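Local atomic coordinates of periplasmic binding protein (Xylanimonas cellulosilytica, PDB entry 4MX8), a protein that probably captures an iron-siderophore or related metal complex outside the cell membrane and hands it to a transporter for uptake. Residues T39-P43 with A126-D130; R48-M54 with F88-L93; E164-I169 with T302-I306; E171-V176 with V309-A313; G183-M187 with I234-L239. All blocks are in the same frame, centred on the assembly; numbering follows the deposited sequence.

Contact 1 (T39-P43 with A126-D130)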
# COMPACT_ATOMS: atom_id res chain seq x y z
N THR A 39 -22.35 1.56 8.89
CA THR A 39 -21.94 2.65 9.76
C THR A 39 -21.42 2.13 11.10
O THR A 39 -21.96 1.18 11.65
CB THR A 39 -23.08 3.62 10.04
OG1 THR A 39 -23.57 4.14 8.80
CG2 THR A 39 -22.59 4.76 10.89
N VAL A 40 -20.35 2.74 11.59
CA VAL A 40 -19.80 2.37 12.89
C VAL A 40 -19.54 3.65 13.69
O VAL A 40 -19.04 4.63 13.14
CB VAL A 40 -18.51 1.54 12.73
CG1 VAL A 40 -17.85 1.32 14.06
CG2 VAL A 40 -18.84 0.21 12.10
N GLU A 41 -19.91 3.64 14.97
CA GLU A 41 -19.62 4.78 15.83
C GLU A 41 -18.27 4.58 16.53
O GLU A 41 -18.15 3.75 17.43
CB GLU A 41 -20.72 5.00 16.86
CG GLU A 41 -22.14 5.08 16.27
CD GLU A 41 -22.40 6.34 15.46
OE1 GLU A 41 -21.71 7.37 15.70
OE2 GLU A 41 -23.30 6.31 14.58
N VAL A 42 -17.27 5.34 16.07
CA VAL A 42 -15.91 5.28 16.58
C VAL A 42 -15.73 6.26 17.72
O VAL A 42 -16.10 7.42 17.60
CB VAL A 42 -14.94 5.77 15.51
CG1 VAL A 42 -13.51 5.55 15.95
CG2 VAL A 42 -15.19 5.06 14.22
N PRO A 43 -15.14 5.81 18.83
CA PRO A 43 -14.87 6.76 19.92
C PRO A 43 -13.75 7.74 19.56
O PRO A 43 -12.75 7.34 18.98
CB PRO A 43 -14.43 5.84 21.06
CG PRO A 43 -13.84 4.66 20.38
CD PRO A 43 -14.69 4.45 19.15
N ALA A 126 -15.28 -4.75 19.73
CA ALA A 126 -15.22 -3.29 19.88
C ALA A 126 -15.44 -2.66 18.52
O ALA A 126 -15.11 -3.29 17.50
CB ALA A 126 -13.88 -2.88 20.43
N PRO A 127 -15.98 -1.43 18.47
CA PRO A 127 -16.19 -0.75 17.19
C PRO A 127 -14.97 -0.83 16.29
O PRO A 127 -13.87 -0.42 16.66
CB PRO A 127 -16.44 0.71 17.59
CG PRO A 127 -16.07 0.78 19.04
CD PRO A 127 -16.34 -0.57 19.60
N THR A 128 -15.20 -1.40 15.11
CA THR A 128 -14.15 -1.64 14.14
C THR A 128 -14.46 -0.90 12.84
O THR A 128 -15.60 -0.90 12.37
CB THR A 128 -14.10 -3.13 13.81
OG1 THR A 128 -13.79 -3.87 14.99
CG2 THR A 128 -13.09 -3.42 12.72
N ILE A 129 -13.45 -0.26 12.27
CA ILE A 129 -13.63 0.36 10.97
C ILE A 129 -12.71 -0.30 9.98
O ILE A 129 -11.66 -0.85 10.33
CB ILE A 129 -13.39 1.88 11.00
CG1 ILE A 129 -11.98 2.20 11.50
CG2 ILE A 129 -14.41 2.57 11.87
CD1 ILE A 129 -11.78 3.69 11.72
N ASP A 130 -13.12 -0.23 8.72
CA ASP A 130 -12.42 -0.85 7.61
C ASP A 130 -11.94 0.29 6.70
O ASP A 130 -12.73 0.98 6.06
CB ASP A 130 -13.40 -1.78 6.90
CG ASP A 130 -12.93 -2.26 5.54
OD1 ASP A 130 -11.73 -2.12 5.21
OD2 ASP A 130 -13.80 -2.81 4.82
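The carbonyl oxygen of Thr128 meets Val40 across this contact and also receives the indole N-H of Trp119. Val40 CG2 comes to 3.4 Å from Thr128 O. With CG1 anti to the backbone N (chi1 173°), both valine methyls lie near Thr128 O, and Val40 CG1 also reaches CB of Pro127 at 3.8 Å. The valine covers a carbonyl that accepts from Trp119. The Thr128 side chain points the other way, and its OG1 turns back within its own segment to bond Ala126 O at 2.9 Å.

The rest is apolar packing. Pro127 lays its ring beside the chain, with CB 3.5 Å from Glu41 O and CG 3.9 Å from Pro43 CD. Val42 and Ile129 meet methyl to methyl, CG2 to CG2 at 3.5 Å, with the two side chains roughly perpendicular.

Segments 39-43 and 128-130 run at 120° to each other and do not pair. Strand 35-43 belongs to an antiparallel hairpin with strand 16-24. Strand 128-130 is an edge strand of the parallel sheet 49-51, 108-111, 128-130, and it bonds to strand 108-111. Through Val40, Val42 and Tyr19 the hairpin packs on strand 128-130. Phe147 of helix 137-152 touches both Val42 and Ile129, while helix 119-123 lies beside Val40 and Thr128.

Contact 2 (R48-M54 with F88-L93)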
# COMPACT_ATOMS: atom_id res chain seq x y z
N ARG A 48 -7.09 2.51 23.52
CA ARG A 48 -6.52 1.20 23.20
C ARG A 48 -6.88 0.80 21.79
O ARG A 48 -7.89 0.12 21.58
CB ARG A 48 -7.07 0.11 24.13
CG ARG A 48 -6.07 -0.42 25.14
CD ARG A 48 -6.27 -1.91 25.39
NE ARG A 48 -5.57 -2.33 26.60
CZ ARG A 48 -4.36 -2.87 26.63
NH1 ARG A 48 -3.69 -3.10 25.51
NH2 ARG A 48 -3.81 -3.19 27.79
N ILE A 49 -6.06 1.19 20.82
CA ILE A 49 -6.35 0.91 19.41
C ILE A 49 -5.65 -0.36 18.96
O ILE A 49 -4.45 -0.54 19.20
CB ILE A 49 -5.90 2.06 18.50
CG1 ILE A 49 -6.28 3.42 19.09
CG2 ILE A 49 -6.48 1.89 17.11
CD1 ILE A 49 -5.78 4.57 18.29
N VAL A 50 -6.39 -1.24 18.30
CA VAL A 50 -5.80 -2.43 17.70
C VAL A 50 -5.89 -2.28 16.19
O VAL A 50 -6.97 -2.01 15.66
CB VAL A 50 -6.53 -3.70 18.16
CG1 VAL A 50 -5.97 -4.91 17.47
CG2 VAL A 50 -6.37 -3.85 19.65
N VAL A 51 -4.76 -2.43 15.49
CA VAL A 51 -4.72 -2.18 14.05
C VAL A 51 -4.15 -3.38 13.29
O VAL A 51 -3.06 -3.85 13.60
CB VAL A 51 -3.84 -0.94 13.75
CG1 VAL A 51 -3.64 -0.76 12.25
CG2 VAL A 51 -4.45 0.30 14.35
N PHE A 52 -4.89 -3.87 12.29
CA PHE A 52 -4.40 -4.95 11.44
C PHE A 52 -3.85 -4.49 10.08
O PHE A 52 -3.11 -5.22 9.43
CB PHE A 52 -5.51 -5.98 11.17
CG PHE A 52 -5.85 -6.86 12.36
CD1 PHE A 52 -5.25 -8.09 12.52
CD2 PHE A 52 -6.78 -6.45 13.30
CE1 PHE A 52 -5.58 -8.91 13.61
CE2 PHE A 52 -7.11 -7.26 14.39
CZ PHE A 52 -6.51 -8.49 14.55
N ASP A 53 -4.24 -3.29 9.65
CA ASP A 53 -3.84 -2.74 8.34
C ASP A 53 -2.65 -1.79 8.54
O ASP A 53 -2.78 -0.74 9.17
CB ASP A 53 -5.03 -2.01 7.69
CG ASP A 53 -4.66 -1.29 6.39
OD1 ASP A 53 -4.03 -1.91 5.50
OD2 ASP A 53 -5.04 -0.09 6.24
N MSE A 54 -1.48 -2.18 8.03
CA MSE A 54 -0.25 -1.43 8.28
C MSE A 54 -0.35 0.04 7.83
O MSE A 54 0.33 0.91 8.37
CB MSE A 54 0.97 -2.12 7.64
CG MSE A 54 1.31 -3.51 8.19
SE MSE A 54 1.45 -3.61 10.13
CE MSE A 54 -0.40 -3.85 10.64
N PHE A 88 0.44 -5.85 22.29
CA PHE A 88 0.16 -7.28 22.31
C PHE A 88 -0.06 -7.77 20.88
O PHE A 88 -0.45 -6.98 20.00
CB PHE A 88 -1.04 -7.59 23.21
CG PHE A 88 -2.37 -7.16 22.63
CD1 PHE A 88 -3.13 -8.05 21.87
CD2 PHE A 88 -2.86 -5.88 22.84
CE1 PHE A 88 -4.35 -7.67 21.34
CE2 PHE A 88 -4.07 -5.49 22.30
CZ PHE A 88 -4.82 -6.39 21.56
N ASN A 89 0.18 -9.06 20.64
CA ASN A 89 0.03 -9.61 19.30
C ASN A 89 -1.44 -9.97 19.00
O ASN A 89 -2.03 -10.82 19.67
CB ASN A 89 0.98 -10.80 19.10
CG ASN A 89 0.90 -11.38 17.70
OD1 ASN A 89 1.72 -11.08 16.83
ND2 ASN A 89 -0.10 -12.25 17.48
N ALA A 90 -2.02 -9.32 18.00
CA ALA A 90 -3.45 -9.46 17.71
C ALA A 90 -3.78 -10.55 16.72
O ALA A 90 -4.95 -10.87 16.51
CB ALA A 90 -4.02 -8.14 17.20
N GLY A 91 -2.75 -11.11 16.09
CA GLY A 91 -2.97 -12.08 15.03
C GLY A 91 -1.93 -11.98 13.93
O GLY A 91 -0.73 -11.89 14.22
N THR A 92 -2.38 -12.03 12.68
CA THR A 92 -1.53 -11.78 11.51
C THR A 92 -2.27 -10.83 10.59
O THR A 92 -3.35 -10.36 10.93
CB THR A 92 -1.25 -13.04 10.73
OG1 THR A 92 -2.47 -13.46 10.12
CG2 THR A 92 -0.69 -14.14 11.63
N LEU A 93 -1.72 -10.56 9.41
CA LEU A 93 -2.34 -9.62 8.47
C LEU A 93 -3.69 -10.13 7.96
O LEU A 93 -4.46 -9.37 7.39
CB LEU A 93 -1.43 -9.37 7.28
CG LEU A 93 -0.10 -8.68 7.57
CD1 LEU A 93 0.75 -8.58 6.31
CD2 LEU A 93 -0.35 -7.32 8.18
O HOH W 1 -4.32 -6.52 7.23
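Val50 and Phe52 face segment 88-93 at one side of an alpha/beta lobe. Strand 49-51 lies in the parallel sheet with strand 108-111 and also bonds through its backbone to Ala68 and Gly69. Both lie in strand 67-70, which pairs with strand 87-89. After strand 49-51 the chain enters helix 54-62, with Asp53 at the N-cap position.

Apolar contacts run along the length of the interface. Val50 divides its methyls between two partners. CG1, anti to the backbone N (chi1 177°), reaches Ala90 CB at 3.8 Å, while CG2 meets Phe88 CZ at 3.5 Å. Ala90 CB also lies 3.7 Å from Phe52 CZ. Farther on, CD2 of Leu93 sits beside CG of the selenomethionine Met54. Ile101 of helix 98-104 touches both Phe52 and Ala90.

A charged group lies beside an aromatic one. Arg48 NH1 comes obliquely to Phe88 CD2, 3.9 Å away, with guanidinium and ring planes 65° apart.

Polar atoms enter in two ways. A water lies within hydrogen-bonding distance of both Phe52 O (2.8 Å) and Leu93 O (2.9 Å), though it has more acceptors near it than protons to give. The Phe52 ring meets backbone oxygens with its edge rather than its face, so its weakly positive C-H rim is turned to them. Ala90 O lies 3.5 Å from CZ, and Thr92 O lies in the ring plane, 3.4 Å from CD1.

Contact 3 (E164-I169 with T302-I306)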
# COMPACT_ATOMS: atom_id res chain seq x y z
N GLU A 164 2.07 18.39 3.12
CA GLU A 164 3.42 17.93 2.87
C GLU A 164 3.41 16.88 1.76
O GLU A 164 4.19 16.96 0.81
CB GLU A 164 4.04 17.36 4.15
CG GLU A 164 5.46 16.85 3.95
CD GLU A 164 5.82 15.66 4.85
OE1 GLU A 164 6.63 14.79 4.41
OE2 GLU A 164 5.30 15.59 5.99
N LEU A 165 2.52 15.89 1.88
CA LEU A 165 2.47 14.82 0.90
C LEU A 165 2.06 15.30 -0.50
O LEU A 165 2.53 14.77 -1.51
CB LEU A 165 1.54 13.69 1.37
CG LEU A 165 1.97 12.89 2.60
CD1 LEU A 165 0.95 11.82 2.91
CD2 LEU A 165 3.34 12.28 2.38
N GLU A 166 1.20 16.30 -0.58
CA GLU A 166 0.80 16.81 -1.88
C GLU A 166 1.99 17.48 -2.55
O GLU A 166 2.23 17.29 -3.75
CB GLU A 166 -0.37 17.78 -1.76
CG GLU A 166 -0.92 18.24 -3.10
CD GLU A 166 -2.20 19.07 -2.98
OE1 GLU A 166 -3.20 18.52 -2.46
OE2 GLU A 166 -2.21 20.25 -3.41
N ALA A 167 2.75 18.25 -1.78
CA ALA A 167 3.96 18.88 -2.28
C ALA A 167 5.02 17.85 -2.68
O ALA A 167 5.72 18.03 -3.68
CB ALA A 167 4.51 19.83 -1.26
N GLY A 168 5.16 16.78 -1.90
CA GLY A 168 6.13 15.75 -2.22
C GLY A 168 5.76 14.97 -3.48
O GLY A 168 6.61 14.71 -4.33
N ILE A 169 4.49 14.61 -3.58
CA ILE A 169 4.00 13.94 -4.77
C ILE A 169 4.20 14.80 -6.02
O ILE A 169 4.66 14.31 -7.05
CB ILE A 169 2.55 13.54 -4.59
CG1 ILE A 169 2.47 12.35 -3.64
CG2 ILE A 169 1.95 13.14 -5.91
CD1 ILE A 169 1.10 11.82 -3.50
N THR A 302 3.93 6.76 2.11
CA THR A 302 3.86 7.62 0.93
C THR A 302 5.15 8.44 0.79
O THR A 302 5.59 8.71 -0.33
CB THR A 302 2.64 8.58 0.96
OG1 THR A 302 1.44 7.82 1.10
CG2 THR A 302 2.55 9.35 -0.32
N ARG A 303 5.74 8.83 1.91
CA ARG A 303 7.02 9.52 1.85
C ARG A 303 8.07 8.58 1.25
O ARG A 303 8.86 8.99 0.40
CB ARG A 303 7.48 10.01 3.23
CG ARG A 303 6.53 10.93 3.97
CD ARG A 303 7.17 11.44 5.26
NE ARG A 303 6.34 12.38 6.01
CZ ARG A 303 5.75 12.10 7.17
NH1 ARG A 303 5.91 10.90 7.70
NH2 ARG A 303 5.02 13.02 7.80
N ILE A 304 8.09 7.32 1.70
CA ILE A 304 9.02 6.33 1.16
C ILE A 304 8.82 6.18 -0.35
O ILE A 304 9.78 6.14 -1.11
CB ILE A 304 8.89 4.96 1.85
CG1 ILE A 304 9.35 5.05 3.29
CG2 ILE A 304 9.72 3.90 1.15
CD1 ILE A 304 9.08 3.79 4.05
N MSE A 305 7.57 6.11 -0.78
CA MSE A 305 7.27 6.09 -2.21
C MSE A 305 7.84 7.32 -2.93
O MSE A 305 8.53 7.18 -3.94
CB MSE A 305 5.77 6.02 -2.43
CG MSE A 305 5.16 4.75 -1.87
SE MSE A 305 3.24 4.70 -2.12
CE MSE A 305 2.95 2.87 -1.68
N ILE A 306 7.55 8.50 -2.41
CA ILE A 306 8.08 9.74 -2.97
C ILE A 306 9.61 9.72 -3.12
O ILE A 306 10.14 10.13 -4.15
CB ILE A 306 7.60 10.98 -2.16
CG1 ILE A 306 6.08 11.12 -2.31
CG2 ILE A 306 8.26 12.23 -2.65
CD1 ILE A 306 5.43 11.95 -1.24
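Glu164 and Arg303 face each other as nearly coplanar flat groups, their planes 13° apart. The arginine offers its side, with one nitrogen to each carboxylate oxygen. NE donates to Glu164 OE1 at 2.9 Å, and NH2 donates to OE2 at 3.2 Å. Both oxygens are met on their syn sides. The two chains cross at about a right angle: Arg303 runs extended from CG to NE, while Glu164 bends at chi2 to present its carboxylate. Arg303 NH1 has a second acid partner, Glu300.

Next to this bridge Leu165 lies across the arginine stem, its CD2 3.8 Å from Arg303 CG. The same methyl reaches Thr302 CB. Ile306 inserts toward the first helix, where Gly168, without a side chain, leaves room for it. Ile306 CG2 approaches Gly168 O at 3.4 Å. Its CD1 lies 3.8 Å from CG1 of Ile169, which crosses it at about a right angle.

The segments 164-169 and 302-306, from helices 155-179 and 299-309, run nearly parallel, their axes 19° and 9.9 Å apart. Leu141 of helix 137-152 touches Leu165 and Thr302, and Phe216 touches Ile306.

The chemistry changes across the interface. A two-pronged salt bridge sits at the more exposed side, which would restrict the rotation of both groups. Leu165, Ile169, Ile306 and the Thr302 methyl pack on the buried side, where the fit depends on shape.

Contact 4 (E171-V176 with V309-A313)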
# COMPACT_ATOMS: atom_id res chain seq x y z
N GLU A 171 6.39 17.06 -6.40
CA GLU A 171 7.84 17.10 -6.62
C GLU A 171 8.28 15.91 -7.45
O GLU A 171 9.02 16.08 -8.42
CB GLU A 171 8.60 17.10 -5.29
CG GLU A 171 10.11 17.25 -5.44
CD GLU A 171 10.86 17.14 -4.11
OE1 GLU A 171 10.21 16.87 -3.07
OE2 GLU A 171 12.12 17.30 -4.10
N ALA A 172 7.83 14.71 -7.08
CA ALA A 172 8.16 13.50 -7.81
C ALA A 172 7.59 13.48 -9.22
O ALA A 172 8.30 13.18 -10.18
CB ALA A 172 7.71 12.28 -7.04
N LYS A 173 6.30 13.81 -9.37
CA LYS A 173 5.71 13.92 -10.71
C LYS A 173 6.54 14.84 -11.62
O LYS A 173 6.77 14.53 -12.79
CB LYS A 173 4.26 14.41 -10.63
CG LYS A 173 3.27 13.39 -10.12
CD LYS A 173 1.90 14.01 -9.86
CE LYS A 173 1.28 14.50 -11.13
NZ LYS A 173 0.07 15.33 -10.89
N ALA A 174 6.99 15.96 -11.07
CA ALA A 174 7.88 16.83 -11.82
C ALA A 174 9.18 16.09 -12.21
O ALA A 174 9.58 16.14 -13.37
CB ALA A 174 8.19 18.06 -11.03
N ALA A 175 9.79 15.37 -11.27
CA ALA A 175 11.00 14.60 -11.56
C ALA A 175 10.79 13.57 -12.68
O ALA A 175 11.64 13.44 -13.57
CB ALA A 175 11.50 13.93 -10.32
N VAL A 176 9.67 12.86 -12.62
CA VAL A 176 9.30 11.86 -13.62
C VAL A 176 9.10 12.48 -15.02
O VAL A 176 9.57 11.93 -16.04
CB VAL A 176 8.03 11.12 -13.18
CG1 VAL A 176 7.48 10.21 -14.27
CG2 VAL A 176 8.32 10.33 -11.95
N VAL A 309 10.43 7.24 -6.04
CA VAL A 309 10.22 7.79 -7.37
C VAL A 309 11.29 8.84 -7.67
O VAL A 309 11.85 8.86 -8.76
CB VAL A 309 8.79 8.35 -7.54
CG1 VAL A 309 8.64 9.07 -8.85
CG2 VAL A 309 7.78 7.23 -7.45
N LEU A 310 11.64 9.68 -6.69
CA LEU A 310 12.62 10.76 -6.91
C LEU A 310 14.01 10.28 -7.34
O LEU A 310 14.84 11.09 -7.74
CB LEU A 310 12.72 11.69 -5.70
CG LEU A 310 11.65 12.78 -5.56
CD1 LEU A 310 11.62 13.37 -4.16
CD2 LEU A 310 11.85 13.86 -6.58
N GLN A 311 14.26 8.98 -7.28
CA GLN A 311 15.50 8.42 -7.79
C GLN A 311 15.73 8.71 -9.27
O GLN A 311 16.88 8.79 -9.68
CB GLN A 311 15.55 6.90 -7.61
CG GLN A 311 15.49 6.38 -6.19
CD GLN A 311 15.41 4.85 -6.13
OE1 GLN A 311 16.44 4.15 -6.14
NE2 GLN A 311 14.18 4.33 -6.08
N VAL A 312 14.67 8.85 -10.09
CA VAL A 312 14.89 9.13 -11.52
C VAL A 312 15.71 10.38 -11.74
O VAL A 312 16.45 10.48 -12.71
CB VAL A 312 13.63 9.33 -12.37
CG1 VAL A 312 13.15 8.04 -12.93
CG2 VAL A 312 12.55 10.06 -11.60
N ALA A 313 15.55 11.33 -10.83
CA ALA A 313 16.27 12.59 -10.92
C ALA A 313 17.77 12.35 -10.97
O ALA A 313 18.50 13.12 -11.61
CB ALA A 313 15.92 13.48 -9.77
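Leu310 and Ala175 meet where the long helix 155-179 packs on the C-terminal end of the chain. The helix is consistent with the long helix that joins the two lobes in TroA-like binding proteins. Segment 309-313 begins at the last residue of helix 299-309, and Val312 N and Ala313 N bond to the carbonyls three residues earlier, Val309 O and Leu310 O.

Leu310 has the largest buried surface here, and its two methyls part company. CD2 lies over the small residues, 3.8 Å from Ala175 CB and 3.9 Å from Ala172 CA. CD1 lies beside the carboxylate of Glu171, 3.8 Å from Glu171 CD; the glutamate CG is nearer Leu310 CD2. That glutamate is fully stretched, with CG anti to the backbone N (chi1 -175°), and its chain crosses the leucine at about a right angle. The extended chain brings both CG and the carboxylate group alongside the two Leu310 methyls.

The valines pack in the interior. In Val309, CG1 stands anti to the backbone N (chi1 173°), which directs this methyl at the helix. There it rests on Ala172 CB at 3.8 Å. Val312, at chi1 -90°, has CG2 between its backbone N and carbonyl carbon. From there CG2 meets the backbone of Ala175, 4.0 Å from Ala175 O.

Beyond the two segments, Trp248 of strand 246-251 touches both Val309 and Val312, and Phe216 touches Ala172 and Val309. The layer thus joins the helix pair to the sheet of the C-terminal lobe. Val309 CG1 lies 3.4 Å from Val176 CG2.

Contact 5 (G183-M187 with I234-L239)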
# COMPACT_ATOMS: atom_id res chain seq x y z
N GLY A 183 7.83 4.36 -19.46
CA GLY A 183 8.23 3.46 -18.38
C GLY A 183 7.39 2.20 -18.27
O GLY A 183 6.30 2.12 -18.83
N LEU A 184 7.90 1.20 -17.56
CA LEU A 184 7.13 -0.01 -17.27
C LEU A 184 7.39 -0.45 -15.84
O LEU A 184 8.54 -0.55 -15.41
CB LEU A 184 7.50 -1.14 -18.23
CG LEU A 184 6.73 -2.43 -17.98
CD1 LEU A 184 5.27 -2.25 -18.36
CD2 LEU A 184 7.34 -3.61 -18.71
N GLY A 185 6.32 -0.71 -15.09
CA GLY A 185 6.46 -1.25 -13.76
C GLY A 185 6.36 -2.77 -13.80
O GLY A 185 5.46 -3.35 -14.42
N ILE A 186 7.31 -3.43 -13.14
CA ILE A 186 7.24 -4.87 -13.04
C ILE A 186 7.28 -5.32 -11.60
O ILE A 186 7.76 -4.60 -10.72
CB ILE A 186 8.35 -5.61 -13.84
CG1 ILE A 186 9.74 -5.17 -13.40
CG2 ILE A 186 8.16 -5.40 -15.32
CD1 ILE A 186 10.82 -6.09 -13.89
N MSE A 187 6.77 -6.51 -11.37
CA MSE A 187 6.80 -7.12 -10.06
C MSE A 187 7.41 -8.50 -10.20
O MSE A 187 6.88 -9.35 -10.93
CB MSE A 187 5.38 -7.22 -9.50
CG MSE A 187 5.34 -7.49 -8.02
SE MSE A 187 3.57 -7.19 -7.35
CE MSE A 187 3.57 -5.23 -7.32
N ILE A 234 5.07 -12.01 -18.02
CA ILE A 234 5.78 -11.63 -19.22
C ILE A 234 7.20 -12.21 -19.21
O ILE A 234 7.78 -12.45 -18.15
CB ILE A 234 5.84 -10.09 -19.39
CG1 ILE A 234 6.62 -9.45 -18.24
CG2 ILE A 234 4.45 -9.48 -19.46
CD1 ILE A 234 6.83 -7.96 -18.44
N SER A 235 7.74 -12.45 -20.41
CA SER A 235 9.09 -13.00 -20.54
C SER A 235 10.11 -11.87 -20.50
O SER A 235 9.74 -10.71 -20.58
CB SER A 235 9.20 -13.74 -21.87
OG SER A 235 8.85 -12.89 -22.94
N PHE A 236 11.39 -12.21 -20.38
CA PHE A 236 12.42 -11.18 -20.50
C PHE A 236 12.37 -10.57 -21.90
O PHE A 236 12.61 -9.39 -22.07
CB PHE A 236 13.81 -11.76 -20.24
CG PHE A 236 13.99 -12.29 -18.86
CD1 PHE A 236 13.85 -11.46 -17.76
CD2 PHE A 236 14.30 -13.62 -18.65
CE1 PHE A 236 14.02 -11.95 -16.47
CE2 PHE A 236 14.47 -14.11 -17.38
CZ PHE A 236 14.33 -13.28 -16.29
N GLU A 237 12.02 -11.39 -22.89
CA GLU A 237 11.90 -10.92 -24.26
C GLU A 237 10.84 -9.81 -24.43
O GLU A 237 10.95 -8.97 -25.32
CB GLU A 237 11.60 -12.09 -25.20
CG GLU A 237 12.76 -13.07 -25.35
CD GLU A 237 12.70 -14.20 -24.34
OE1 GLU A 237 13.38 -15.24 -24.56
OE2 GLU A 237 11.98 -14.06 -23.33
N PHE A 238 9.82 -9.82 -23.57
CA PHE A 238 8.82 -8.76 -23.54
C PHE A 238 9.48 -7.42 -23.26
O PHE A 238 9.16 -6.42 -23.91
CB PHE A 238 7.76 -9.07 -22.47
CG PHE A 238 6.61 -8.08 -22.41
CD1 PHE A 238 6.73 -6.89 -21.69
CD2 PHE A 238 5.41 -8.36 -23.04
CE1 PHE A 238 5.68 -5.98 -21.62
CE2 PHE A 238 4.34 -7.46 -22.97
CZ PHE A 238 4.49 -6.26 -22.26
N LEU A 239 10.40 -7.40 -22.30
CA LEU A 239 11.08 -6.16 -21.94
C LEU A 239 11.83 -5.65 -23.15
O LEU A 239 11.72 -4.49 -23.52
CB LEU A 239 12.05 -6.37 -20.79
CG LEU A 239 11.39 -6.74 -19.48
CD1 LEU A 239 12.44 -6.92 -18.40
CD2 LEU A 239 10.41 -5.67 -19.10
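Leu184, Leu239 and Ile186 carry this contact between a strand and the start of a helix. Leu184 points from strand 183-189 with CG anti to its backbone N (chi1 180°), which carries CD2 out to the other segment. There CD2 meets Leu239 CD2 at 3.7 Å, and the two leucines cross at about a right angle. The same methyl touches the edge of the Phe238 ring, 4.1 Å from CE1, in the region of the ring plane. It therefore serves two neighbouring residues of the helix.

Two residues along the strand, Ile186 continues the same face. Its CG2 lies 4.2 Å from Ile234 CD1 and 4.4 Å from Leu239 CD2. Ile234 also covers the Phe238 ring: its CG2 stands over the ring centre, 3.8 Å above the plane. The ring is thus met on a face from its own segment and at an edge from the strand.

Helix 236-242 begins after Ser235, the N-cap, whose OG accepts from Phe238 N at 3.3 Å. The helix leads into strand 246-251, which lies parallel to strand 183-189 in the C-terminal lobe sheet. Leu193 of the hairpin strand 192-195 touches Ile186, Ile234 and Leu239.

All the groups that cross are hydrocarbon, so this contact probably rests on packing and the exclusion of water. The polar capping of Ser235 stays apart from this interface.

Contacts 1 and 2 lie in the N-terminal lobe, their centres 15 Å apart, and both reach the same parallel sheet, contact 1 at strand 128-130 and contact 2 at strand 49-51. Contacts 3 and 4 follow each other along helix 155-179, with centres 11 Å apart, and hold the C-terminal end of the chain against it. Contact 5 belongs to the C-terminal lobe, with its centre 21 Å from that of contact 4 and 36 Å from that of contact 2. The helix runs directly on toward strand 183-189 of contact 5. In relatives the ligand lies between the lobes, but none of these contacts includes a bound ligand.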